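Local coordinates for protein spydx (Streptococcus pyogenes, PDB 2J43) that binds alpha-glucans such as host lung glycogen through two tandem family 41 carbohydrate-binding modules, part of a larger protein that is probably a cell-wall-anchored pullulanase, at residues Leu18-Trp24 with Gly39-Thr44; Arg64-Leu70 with Lys81-Leu87; Leu88-Glu94 with Asn213-Tyr217; Tyr106-Lys110 with Asn198-Phe203. One frame throughout, in Å; residues are numbered along the deposited sequence.

Contact 1 (Leu18-Trp24 with Gly39-Thr44)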
# COMPACT_ATOMS: atom_id res chain seq x y z
N LEU A 18 -19.89 13.50 10.76
CA LEU A 18 -19.42 12.28 11.38
C LEU A 18 -20.43 11.71 12.36
O LEU A 18 -20.49 10.51 12.57
CB LEU A 18 -18.05 12.46 12.05
CG LEU A 18 -16.91 12.82 11.09
CD1 LEU A 18 -15.64 13.19 11.90
CD2 LEU A 18 -16.62 11.64 10.22
N GLY A 19 -21.18 12.58 13.06
CA GLY A 19 -22.16 12.19 14.03
C GLY A 19 -23.36 11.50 13.48
O GLY A 19 -24.17 10.99 14.23
N SER A 20 -23.49 11.56 12.15
CA SER A 20 -24.56 10.87 11.42
C SER A 20 -24.07 9.76 10.53
O SER A 20 -24.91 9.08 9.94
CB SER A 20 -25.28 11.89 10.55
OG SER A 20 -25.69 13.04 11.36
N LEU A 21 -22.77 9.58 10.43
CA LEU A 21 -22.17 8.54 9.56
C LEU A 21 -21.79 7.27 10.34
O LEU A 21 -21.25 7.32 11.43
CB LEU A 21 -20.91 9.05 8.88
CG LEU A 21 -21.16 10.08 7.78
CD1 LEU A 21 -19.81 10.69 7.37
CD2 LEU A 21 -21.90 9.38 6.64
N GLY A 22 -22.07 6.11 9.73
CA GLY A 22 -21.65 4.84 10.29
C GLY A 22 -20.83 3.99 9.34
O GLY A 22 -21.06 4.02 8.11
N LEU A 23 -19.94 3.20 9.91
CA LEU A 23 -19.19 2.16 9.18
C LEU A 23 -19.79 0.82 9.59
O LEU A 23 -19.63 0.34 10.70
CB LEU A 23 -17.71 2.18 9.54
CG LEU A 23 -16.81 1.20 8.80
CD1 LEU A 23 -16.91 1.46 7.30
CD2 LEU A 23 -15.33 1.29 9.24
N TRP A 24 -20.43 0.18 8.63
CA TRP A 24 -21.22 -1.04 8.80
C TRP A 24 -20.38 -2.19 8.19
O TRP A 24 -19.96 -2.09 7.05
CB TRP A 24 -22.56 -0.90 8.07
CG TRP A 24 -23.44 -2.11 8.23
CD1 TRP A 24 -23.43 -3.26 7.47
CD2 TRP A 24 -24.47 -2.26 9.19
NE1 TRP A 24 -24.38 -4.13 7.96
CE2 TRP A 24 -25.03 -3.55 9.03
CE3 TRP A 24 -24.97 -1.44 10.22
CZ2 TRP A 24 -26.07 -4.03 9.84
CZ3 TRP A 24 -26.01 -1.90 11.03
CH2 TRP A 24 -26.55 -3.19 10.84
N GLY A 39 -26.55 0.13 14.42
CA GLY A 39 -25.47 -0.72 14.87
C GLY A 39 -24.12 -0.52 14.23
O GLY A 39 -23.17 -1.18 14.62
N ALA A 40 -24.02 0.32 13.22
CA ALA A 40 -22.72 0.60 12.60
C ALA A 40 -21.74 1.21 13.61
O ALA A 40 -22.20 1.78 14.64
CB ALA A 40 -22.90 1.58 11.43
N ILE A 41 -20.45 1.11 13.32
CA ILE A 41 -19.41 1.81 14.08
C ILE A 41 -19.64 3.26 13.84
O ILE A 41 -19.69 3.68 12.71
CB ILE A 41 -18.01 1.41 13.65
CG1 ILE A 41 -17.78 -0.11 13.76
CG2 ILE A 41 -16.97 2.20 14.47
CD1 ILE A 41 -16.63 -0.61 13.00
N THR A 42 -19.78 4.06 14.91
CA THR A 42 -19.93 5.50 14.67
C THR A 42 -18.66 6.15 14.14
O THR A 42 -17.63 6.00 14.77
CB THR A 42 -20.44 6.24 15.91
OG1 THR A 42 -20.35 7.66 15.67
CG2 THR A 42 -19.62 5.99 17.16
N MSE A 43 -18.73 6.89 13.05
CA MSE A 43 -17.53 7.47 12.50
C MSE A 43 -17.03 8.71 13.27
O MSE A 43 -16.01 9.27 12.95
CB MSE A 43 -17.68 7.73 11.00
CG MSE A 43 -18.11 6.47 10.30
SE MSE A 43 -17.71 6.55 8.35
CE MSE A 43 -15.66 6.62 8.54
N THR A 44 -17.75 9.09 14.31
CA THR A 44 -17.13 9.96 15.33
C THR A 44 -15.85 9.42 15.91
O THR A 44 -15.00 10.21 16.34
CB THR A 44 -18.09 10.31 16.50
OG1 THR A 44 -18.52 9.16 17.20
CG2 THR A 44 -19.34 11.02 16.03
O HOH W 1 -22.06 8.50 13.88

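Contact 2 (Arg64-Leu70 with Lys81-Leu87)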
# COMPACT_ATOMS: atom_id res chain seq x y z
N ARG A 64 -8.94 -14.78 8.77
CA ARG A 64 -8.94 -13.41 8.28
C ARG A 64 -8.62 -13.34 6.79
O ARG A 64 -7.46 -13.25 6.40
CB ARG A 64 -7.95 -12.59 9.09
CG ARG A 64 -8.41 -12.29 10.46
CD ARG A 64 -7.44 -11.49 11.32
NE ARG A 64 -6.12 -12.13 11.45
CZ ARG A 64 -5.88 -13.16 12.26
NH1 ARG A 64 -6.84 -13.70 12.99
NH2 ARG A 64 -4.65 -13.69 12.30
N GLN A 65 -9.64 -13.43 5.96
CA GLN A 65 -9.50 -13.46 4.51
C GLN A 65 -10.17 -12.31 3.79
O GLN A 65 -9.68 -11.85 2.76
CB GLN A 65 -10.05 -14.76 3.93
CG GLN A 65 -9.30 -16.00 4.43
CD GLN A 65 -9.95 -17.27 3.97
OE1 GLN A 65 -11.09 -17.61 4.40
NE2 GLN A 65 -9.28 -17.98 3.08
N GLN A 66 -11.35 -11.90 4.26
CA GLN A 66 -12.11 -10.87 3.55
C GLN A 66 -12.97 -10.08 4.54
O GLN A 66 -13.60 -10.67 5.41
CB GLN A 66 -13.04 -11.50 2.51
CG GLN A 66 -12.36 -12.40 1.47
CD GLN A 66 -13.26 -12.81 0.33
OE1 GLN A 66 -13.80 -11.96 -0.39
NE2 GLN A 66 -13.39 -14.13 0.12
N VAL A 67 -13.01 -8.77 4.33
CA VAL A 67 -13.83 -7.87 5.11
C VAL A 67 -14.72 -7.12 4.15
O VAL A 67 -14.27 -6.64 3.12
CB VAL A 67 -12.94 -6.87 5.84
CG1 VAL A 67 -13.70 -5.74 6.44
CG2 VAL A 67 -12.12 -7.65 6.93
N SER A 68 -15.97 -7.01 4.51
CA SER A 68 -16.88 -6.23 3.74
C SER A 68 -17.36 -5.07 4.60
O SER A 68 -17.42 -5.13 5.82
CB SER A 68 -18.06 -7.07 3.25
OG SER A 68 -17.60 -8.12 2.37
N TYR A 69 -17.78 -4.02 3.92
CA TYR A 69 -18.18 -2.81 4.61
C TYR A 69 -19.02 -1.91 3.71
O TYR A 69 -19.05 -2.01 2.46
CB TYR A 69 -16.96 -2.00 5.13
CG TYR A 69 -16.27 -1.26 4.02
CD1 TYR A 69 -16.58 0.07 3.73
CD2 TYR A 69 -15.34 -1.92 3.23
CE1 TYR A 69 -15.97 0.69 2.64
CE2 TYR A 69 -14.69 -1.25 2.15
CZ TYR A 69 -15.03 0.02 1.89
OH TYR A 69 -14.44 0.65 0.80
N LEU A 70 -19.68 -0.98 4.37
CA LEU A 70 -20.32 0.14 3.71
C LEU A 70 -20.35 1.30 4.68
O LEU A 70 -20.18 1.10 5.87
CB LEU A 70 -21.73 -0.22 3.22
CG LEU A 70 -22.74 -0.58 4.29
CD1 LEU A 70 -23.38 0.70 4.82
CD2 LEU A 70 -23.83 -1.54 3.81
N LYS A 81 -22.44 2.23 -1.32
CA LYS A 81 -22.70 0.86 -1.82
C LYS A 81 -21.87 -0.14 -1.04
O LYS A 81 -20.89 0.20 -0.36
CB LYS A 81 -22.46 0.67 -3.31
CG LYS A 81 -23.10 1.70 -4.22
CD LYS A 81 -22.67 1.47 -5.70
CE LYS A 81 -23.27 2.53 -6.65
NZ LYS A 81 -22.98 2.21 -8.09
N ASP A 82 -22.26 -1.40 -1.10
CA ASP A 82 -21.47 -2.43 -0.46
C ASP A 82 -20.10 -2.55 -1.10
O ASP A 82 -20.00 -2.50 -2.34
CB ASP A 82 -22.15 -3.79 -0.62
CG ASP A 82 -23.44 -3.93 0.08
OD1 ASP A 82 -23.98 -3.04 0.76
OD2 ASP A 82 -24.02 -5.09 -0.00
N GLN A 83 -19.08 -2.79 -0.28
CA GLN A 83 -17.70 -2.90 -0.70
C GLN A 83 -17.02 -4.07 -0.04
O GLN A 83 -17.48 -4.53 1.00
CB GLN A 83 -16.96 -1.57 -0.41
CG GLN A 83 -17.59 -0.37 -0.94
CD GLN A 83 -17.57 -0.20 -2.46
OE1 GLN A 83 -16.77 -0.83 -3.15
NE2 GLN A 83 -18.46 0.68 -2.98
N HIS A 84 -15.96 -4.58 -0.67
CA HIS A 84 -15.29 -5.80 -0.24
C HIS A 84 -13.77 -5.70 -0.35
O HIS A 84 -13.26 -5.28 -1.39
CB HIS A 84 -15.80 -7.00 -1.06
CG HIS A 84 -17.29 -7.08 -1.13
ND1 HIS A 84 -18.01 -6.51 -2.15
CD2 HIS A 84 -18.20 -7.53 -0.23
CE1 HIS A 84 -19.30 -6.72 -1.93
NE2 HIS A 84 -19.44 -7.29 -0.76
N ILE A 85 -13.07 -6.13 0.69
CA ILE A 85 -11.63 -6.05 0.76
C ILE A 85 -11.11 -7.47 0.96
O ILE A 85 -11.49 -8.16 1.88
CB ILE A 85 -11.19 -5.22 1.93
CG1 ILE A 85 -11.68 -3.78 1.86
CG2 ILE A 85 -9.64 -5.24 2.10
CD1 ILE A 85 -11.51 -3.12 3.17
N SER A 86 -10.23 -7.89 0.06
CA SER A 86 -9.44 -9.11 0.23
C SER A 86 -8.25 -8.82 1.11
O SER A 86 -7.46 -7.90 0.84
CB SER A 86 -8.91 -9.55 -1.13
OG SER A 86 -9.97 -10.09 -1.90
N LEU A 87 -8.10 -9.59 2.19
CA LEU A 87 -6.91 -9.47 3.03
C LEU A 87 -5.86 -10.34 2.39
O LEU A 87 -6.08 -11.53 2.24
CB LEU A 87 -7.21 -9.91 4.47
CG LEU A 87 -8.23 -9.00 5.17
CD1 LEU A 87 -8.54 -9.54 6.56
CD2 LEU A 87 -7.72 -7.57 5.22
O HOH W 2 -5.74 -13.61 4.23
O HOH W 3 -8.26 -13.12 0.82

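Contact 3 (Leu88-Glu94 with Asn213-Tyr217)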
# COMPACT_ATOMS: atom_id res chain seq x y z
N LEU A 88 -4.73 -9.77 1.98
CA LEU A 88 -3.72 -10.52 1.21
C LEU A 88 -3.10 -11.62 2.03
O LEU A 88 -2.68 -12.66 1.50
CB LEU A 88 -2.64 -9.54 0.67
CG LEU A 88 -3.14 -8.48 -0.31
CD1 LEU A 88 -2.01 -7.48 -0.73
CD2 LEU A 88 -3.76 -9.08 -1.50
N THR A 89 -3.03 -11.36 3.32
CA THR A 89 -2.60 -12.33 4.31
C THR A 89 -3.38 -12.04 5.56
O THR A 89 -3.85 -10.91 5.74
CB THR A 89 -1.05 -12.24 4.62
OG1 THR A 89 -0.70 -13.26 5.48
CG2 THR A 89 -0.70 -11.12 5.51
N PRO A 90 -3.52 -13.01 6.48
CA PRO A 90 -4.17 -12.73 7.76
C PRO A 90 -3.50 -11.68 8.61
O PRO A 90 -4.12 -11.17 9.54
CB PRO A 90 -4.18 -14.11 8.48
CG PRO A 90 -3.98 -15.06 7.43
CD PRO A 90 -3.17 -14.44 6.36
N LYS A 91 -2.24 -11.32 8.32
CA LYS A 91 -1.59 -10.22 9.03
C LYS A 91 -1.82 -8.84 8.39
O LYS A 91 -1.31 -7.86 8.92
CB LYS A 91 -0.08 -10.43 9.14
CG LYS A 91 0.34 -11.63 10.01
CD LYS A 91 1.85 -11.65 10.21
CE LYS A 91 2.27 -12.73 11.23
NZ LYS A 91 1.89 -14.08 10.77
N MSE A 92 -2.56 -8.75 7.28
CA MSE A 92 -2.80 -7.44 6.66
C MSE A 92 -3.63 -6.57 7.59
O MSE A 92 -4.72 -6.97 8.02
CB MSE A 92 -3.44 -7.57 5.30
CG MSE A 92 -3.83 -6.20 4.74
SE MSE A 92 -4.22 -6.29 2.85
CE MSE A 92 -5.58 -4.83 2.81
N ASN A 93 -3.02 -5.46 8.00
CA ASN A 93 -3.54 -4.65 9.09
C ASN A 93 -3.97 -3.24 8.76
O ASN A 93 -4.21 -2.41 9.65
CB ASN A 93 -2.66 -4.73 10.32
CG ASN A 93 -1.36 -4.06 10.10
OD1 ASN A 93 -1.10 -3.56 9.01
ND2 ASN A 93 -0.54 -4.01 11.16
N GLU A 94 -4.00 -2.88 7.48
CA GLU A 94 -4.01 -1.51 7.07
C GLU A 94 -4.46 -1.51 5.60
O GLU A 94 -4.00 -2.32 4.82
CB GLU A 94 -2.75 -0.69 7.35
CG GLU A 94 -2.95 0.80 7.39
CD GLU A 94 -1.80 1.53 8.09
OE1 GLU A 94 -0.74 0.92 8.30
OE2 GLU A 94 -1.96 2.74 8.39
N ASN A 213 3.88 -6.47 -5.51
CA ASN A 213 3.00 -5.33 -5.63
C ASN A 213 2.33 -4.94 -4.27
O ASN A 213 1.45 -4.11 -4.24
CB ASN A 213 1.97 -5.57 -6.72
CG ASN A 213 0.95 -6.62 -6.35
OD1 ASN A 213 0.74 -6.94 -5.19
ND2 ASN A 213 0.34 -7.21 -7.37
N ASN A 214 2.85 -5.52 -3.19
CA ASN A 214 2.35 -5.30 -1.84
C ASN A 214 3.40 -5.53 -0.80
O ASN A 214 4.34 -6.29 -1.02
CB ASN A 214 1.15 -6.26 -1.58
CG ASN A 214 1.55 -7.73 -1.65
OD1 ASN A 214 1.50 -8.35 -2.74
ND2 ASN A 214 1.99 -8.26 -0.56
N PRO A 215 3.26 -4.88 0.36
CA PRO A 215 4.28 -4.97 1.39
C PRO A 215 4.30 -6.24 2.22
O PRO A 215 5.14 -6.36 3.10
CB PRO A 215 3.95 -3.77 2.30
CG PRO A 215 2.53 -3.61 2.15
CD PRO A 215 2.18 -3.94 0.73
N TYR A 216 3.42 -7.19 1.89
CA TYR A 216 3.38 -8.49 2.53
C TYR A 216 4.20 -9.50 1.77
O TYR A 216 4.34 -10.65 2.21
CB TYR A 216 1.92 -8.95 2.71
CG TYR A 216 1.17 -7.93 3.49
CD1 TYR A 216 1.31 -7.82 4.85
CD2 TYR A 216 0.38 -6.97 2.84
CE1 TYR A 216 0.66 -6.85 5.58
CE2 TYR A 216 -0.26 -5.98 3.58
CZ TYR A 216 -0.09 -5.90 4.93
OH TYR A 216 -0.68 -4.90 5.69
N TYR A 217 4.75 -9.10 0.62
CA TYR A 217 5.56 -10.00 -0.24
C TYR A 217 4.75 -11.25 -0.62
O TYR A 217 5.27 -12.36 -0.60
CB TYR A 217 6.94 -10.34 0.38
CG TYR A 217 7.66 -9.09 0.87
CD1 TYR A 217 8.26 -8.24 -0.03
CD2 TYR A 217 7.73 -8.77 2.22
CE1 TYR A 217 8.92 -7.09 0.41
CE2 TYR A 217 8.39 -7.66 2.67
CZ TYR A 217 8.94 -6.79 1.73
OH TYR A 217 9.55 -5.64 2.17
O HOH W 4 -1.46 -2.85 4.14

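Contact 4 (Tyr106-Lys110 with Asn198-Phe203)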
# COMPACT_ATOMS: atom_id res chain seq x y z
N TYR A 106 -1.29 -0.32 0.33
CA TYR A 106 -0.32 0.70 0.77
C TYR A 106 -0.93 2.05 0.36
O TYR A 106 -1.93 2.08 -0.36
CB TYR A 106 1.03 0.47 0.08
CG TYR A 106 0.92 0.39 -1.42
CD1 TYR A 106 0.77 1.54 -2.21
CD2 TYR A 106 0.98 -0.85 -2.09
CE1 TYR A 106 0.62 1.46 -3.57
CE2 TYR A 106 0.85 -0.93 -3.47
CZ TYR A 106 0.70 0.23 -4.22
OH TYR A 106 0.59 0.18 -5.59
N ARG A 107 -0.37 3.14 0.86
CA ARG A 107 -0.87 4.45 0.48
C ARG A 107 -0.54 4.78 -0.98
O ARG A 107 0.64 4.85 -1.33
CB ARG A 107 -0.25 5.49 1.37
CG ARG A 107 -0.77 6.86 1.06
CD ARG A 107 -0.23 7.85 2.00
NE ARG A 107 -0.73 9.16 1.69
CZ ARG A 107 -0.58 10.20 2.49
NH1 ARG A 107 0.04 10.07 3.67
NH2 ARG A 107 -1.07 11.36 2.13
N PRO A 108 -1.53 4.99 -1.84
CA PRO A 108 -1.25 5.33 -3.24
C PRO A 108 -0.52 6.67 -3.33
O PRO A 108 -0.83 7.60 -2.60
CB PRO A 108 -2.64 5.44 -3.86
CG PRO A 108 -3.51 4.65 -2.95
CD PRO A 108 -2.98 4.84 -1.60
N LEU A 109 0.47 6.76 -4.20
CA LEU A 109 1.20 7.99 -4.33
C LEU A 109 0.82 8.72 -5.62
O LEU A 109 -0.05 8.27 -6.36
CB LEU A 109 2.69 7.69 -4.21
CG LEU A 109 3.05 6.88 -2.94
CD1 LEU A 109 4.54 6.54 -2.94
CD2 LEU A 109 2.64 7.56 -1.60
N LYS A 110 1.45 9.87 -5.84
CA LYS A 110 1.25 10.71 -7.01
C LYS A 110 1.37 9.94 -8.34
O LYS A 110 2.22 9.06 -8.51
CB LYS A 110 2.24 11.91 -6.98
CG LYS A 110 3.71 11.57 -6.59
CD LYS A 110 4.67 12.79 -6.73
CE LYS A 110 5.79 12.85 -5.67
NZ LYS A 110 6.86 11.79 -5.78
N ASN A 198 -2.19 -0.02 -12.06
CA ASN A 198 -2.75 -0.36 -10.75
C ASN A 198 -1.91 0.07 -9.55
O ASN A 198 -2.37 0.06 -8.40
CB ASN A 198 -2.97 -1.86 -10.64
CG ASN A 198 -3.97 -2.39 -11.65
OD1 ASN A 198 -4.82 -1.65 -12.15
ND2 ASN A 198 -3.88 -3.68 -11.94
N HIS A 199 -0.65 0.42 -9.80
CA HIS A 199 0.33 0.39 -8.72
C HIS A 199 1.33 1.51 -8.81
O HIS A 199 1.98 1.71 -9.83
CB HIS A 199 1.06 -0.93 -8.73
CG HIS A 199 0.24 -2.06 -8.21
ND1 HIS A 199 -0.05 -2.21 -6.86
CD2 HIS A 199 -0.40 -3.07 -8.85
CE1 HIS A 199 -0.81 -3.29 -6.70
NE2 HIS A 199 -1.03 -3.83 -7.89
N THR A 200 1.45 2.23 -7.71
CA THR A 200 2.42 3.30 -7.58
C THR A 200 3.43 3.03 -6.49
O THR A 200 4.37 3.81 -6.37
CB THR A 200 1.69 4.59 -7.08
OG1 THR A 200 0.96 4.32 -5.86
CG2 THR A 200 0.62 5.10 -8.07
N GLN A 201 3.37 1.91 -5.80
CA GLN A 201 4.52 1.27 -5.18
C GLN A 201 4.76 -0.18 -5.48
O GLN A 201 3.81 -0.94 -5.73
CB GLN A 201 4.30 1.40 -3.64
CG GLN A 201 3.99 2.83 -3.15
CD GLN A 201 4.14 3.05 -1.65
OE1 GLN A 201 3.27 3.72 -0.98
NE2 GLN A 201 5.21 2.54 -1.10
N VAL A 202 6.03 -0.56 -5.47
CA VAL A 202 6.49 -1.92 -5.48
C VAL A 202 7.45 -2.19 -4.35
O VAL A 202 7.99 -1.27 -3.68
CB VAL A 202 7.07 -2.34 -6.85
CG1 VAL A 202 6.02 -2.19 -7.96
CG2 VAL A 202 8.32 -1.56 -7.17
N PHE A 203 7.69 -3.47 -4.10
CA PHE A 203 8.36 -3.92 -2.91
C PHE A 203 9.30 -5.03 -3.28
O PHE A 203 8.89 -6.02 -3.90
CB PHE A 203 7.35 -4.40 -1.86
CG PHE A 203 6.32 -3.36 -1.56
CD1 PHE A 203 6.45 -2.54 -0.48
CD2 PHE A 203 5.26 -3.16 -2.41
CE1 PHE A 203 5.52 -1.50 -0.27
CE2 PHE A 203 4.33 -2.16 -2.19
CZ PHE A 203 4.47 -1.33 -1.11
O HOH W 5 -1.26 2.76 -6.10

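Contact 1 (Leu18-Trp24 with Gly39-Thr44)
With CG anti to its carbonyl carbon (chi1 -53°) and a bend at chi3 (64°), the selenomethionine Met43 sends its chain across the backbone of Leu21 and Gly22. This is one border of the antiparallel four-stranded sheet of the N-terminal module, where the short strand 41-42 runs along strand 21-27. CG of Met43 lies 3.4 Å from Leu21 O and SE reaches 4.1 Å from Leu21 CB, while Leu18 crosses the same side chain at about a right angle through CD2. Three backbone hydrogen bonds hold the two segments: Met43 N to Leu21 O, and a reciprocal pair between Leu23 and Ile41, in which Leu23 N meets Ile41 O at 2.9 Å. Side by side in that pair, Leu23 CB and Ile41 CB are 4.2 Å apart and both side chains face the interior, where Leu55 of strand 53-58 touches them. At the other end Ala40 CB touches both Leu23 O and Gly22 CA and also meets the indole of Trp24, 3.9 Å from CE3. That indole has a second aromatic neighbour in Trp36, which it meets edge-to-face. Where the backbones diverge, one water closes the gap, donating to both Leu18 O and Leu21 O and lying 2.6 Å from Thr42 OG1, which in turn is hydrogen-bonded to Thr44 OG1 at 2.8 Å.

Contact 2 (Arg64-Leu70 with Lys81-Leu87)
Tyr69 and Gln83 face each other as a hydrogen-bonded pair of the antiparallel hairpin formed by strands 66-73 and 83-86, and their side chains cross obliquely. A chi1 of 76° sets the Tyr69 ring between its own backbone N and carbonyl carbon, swinging it across to the partner strand. Gln83 CB then sits over one face of the ring, 3.7 Å from the centroid. Gln83 CG continues past Tyr69 OH at 3.7 Å, and the bend at chi2 (-69°) then turns the amide off the ring to its NE2 hydrogen bond with Ser80 O. Ile85, in the next hydrogen-bonded pair, crosses the tyrosine at about a right angle, its extended CG1-CD1 branch ending 3.8 Å from Tyr69 CE2.

Toward the other end Leu87 takes over the apolar face. Its CD1 touches Val67 CG2 at 4.1 Å and packs against Arg64 CB, whereas the guanidinium of Arg64 turns away to Pro90 O and Ala60 O. Near the turn, Leu70 and Asp82 lie side by side pointing the same way; Asp82 OD1 is held by Asn78 ND2. Five backbone hydrogen bonds tie the strands, with Ile85 N to Val67 O at 2.8 Å, and two waters extend the link beyond Leu87 N by bridging Leu87 O to Arg64 O and Gln65 O. Strand 83-86 is an outermost strand of its sheet; strand 66-73 is flanked on its other edge by strand 21-27, while Met7 of strand 4-9 packs beneath Tyr69 and Ile85.

Contact 3 (Leu88-Glu94 with Asn213-Tyr217)
Tyr216 reaches from the C-terminal loop into the loop 88-94 and carries most of this contact. Its CB points across the gap; chi1 of -57° holds CG anti to the carbonyl carbon and beside the backbone N, and from there the ring extends into the 88-94 loop. On one flank CD1 lies 3.9 Å from Thr89 CG2; on the other CD2 approaches Leu88 CD1 at 4.3 Å, the same methyl that packs on Asn214 CB from the opposite direction. Further out, CE1 meets Met92 CA at 3.7 Å, with Lys91 O close by, CE2 lies 3.8 Å from Met92 CG, and CZ touches both of these Met92 atoms. Each loop is shaped by a type I beta turn, Thr89 to Met92 in one and Asn214 to Tyr217 in the other, and the two loops meet at the junction between the tandem carbohydrate-binding modules. The selenomethionine Met92 crosses the tyrosine at about a right angle: CB stands over one face in a CH-pi contact, 4.2 Å from the centroid, and SE makes an oblique Met-aromatic contact, 5.0 Å from the centroid of the Tyr216 ring. A chi1 of 173° puts Met92 CG anti to the backbone N, where it touches both the tyrosine and Leu87; the chain end leads away from the ring. At the end of Tyr216, OH accepts a weak hydrogen bond from Asn93 N at 3.3 Å and donates to a water 2.7 Å away, which passes the link on to Glu94 O.

Contact 4 (Tyr106-Lys110 with Asn198-Phe203)
Tyr106, set on the linker between the two carbohydrate-binding modules, lays its ring on the start of strand 201-205 of the second module, and this is the dense half of the contact. Gln201 CB lies over one face, 3.7 Å from the ring centroid and only 14° off its normal, the two side chains sliding past each other in opposite directions. Phe203 closes in obliquely, with CE2 3.6 Å from Tyr106 CD2, and His199 completes an aromatic cluster by meeting the tyrosine rim to rim. Tyr106 gets there with chi1 at 54°, which points its hydroxyl at the loop that leads into the strand. There OH shares a 2.8 Å hydrogen bond with His199 ND1 and takes a weak one from Gln201 N.

The linker beyond is looser. Lys110 is exposed and turned away, Arg107 leaves to form a salt bridge with Asp50 of the first module, and Pro108 meets Thr200 through a small contact, CA to OG1, whereas Leu109 still crosses the Gln201 chain. A water bridges the two halves, joined to Tyr106 OH and to Thr200 OG1, the latter at 2.7 Å. That same OG1 accepts a nearly straight hydrogen bond (173°) from Leu109 N at 3.0 Å.

How the contacts relate
Contacts 1, 2 and 3 open in turn along the chain, and contact 4 lies wholly between the two segments of contact 3. Contacts 1 and 2, about 17 Å apart between centres, border one antiparallel sheet from opposite edges, and strands 21-27 and 66-73 join them in the middle through Trp24 O and Leu70 N, 2.9 Å apart. Contact 2 runs directly into contact 3, segments 81-87 and 88-94 being consecutive and the centres about 14 Å apart. Contacts 3 and 4, centres about 13 Å apart, both bridge the modules and meet where Asn213, Asn214 and Pro215 pack on Tyr106, His199 and Phe203. Linker and C-terminal loop are consistent with a role in fixing how the two glucan-binding modules sit.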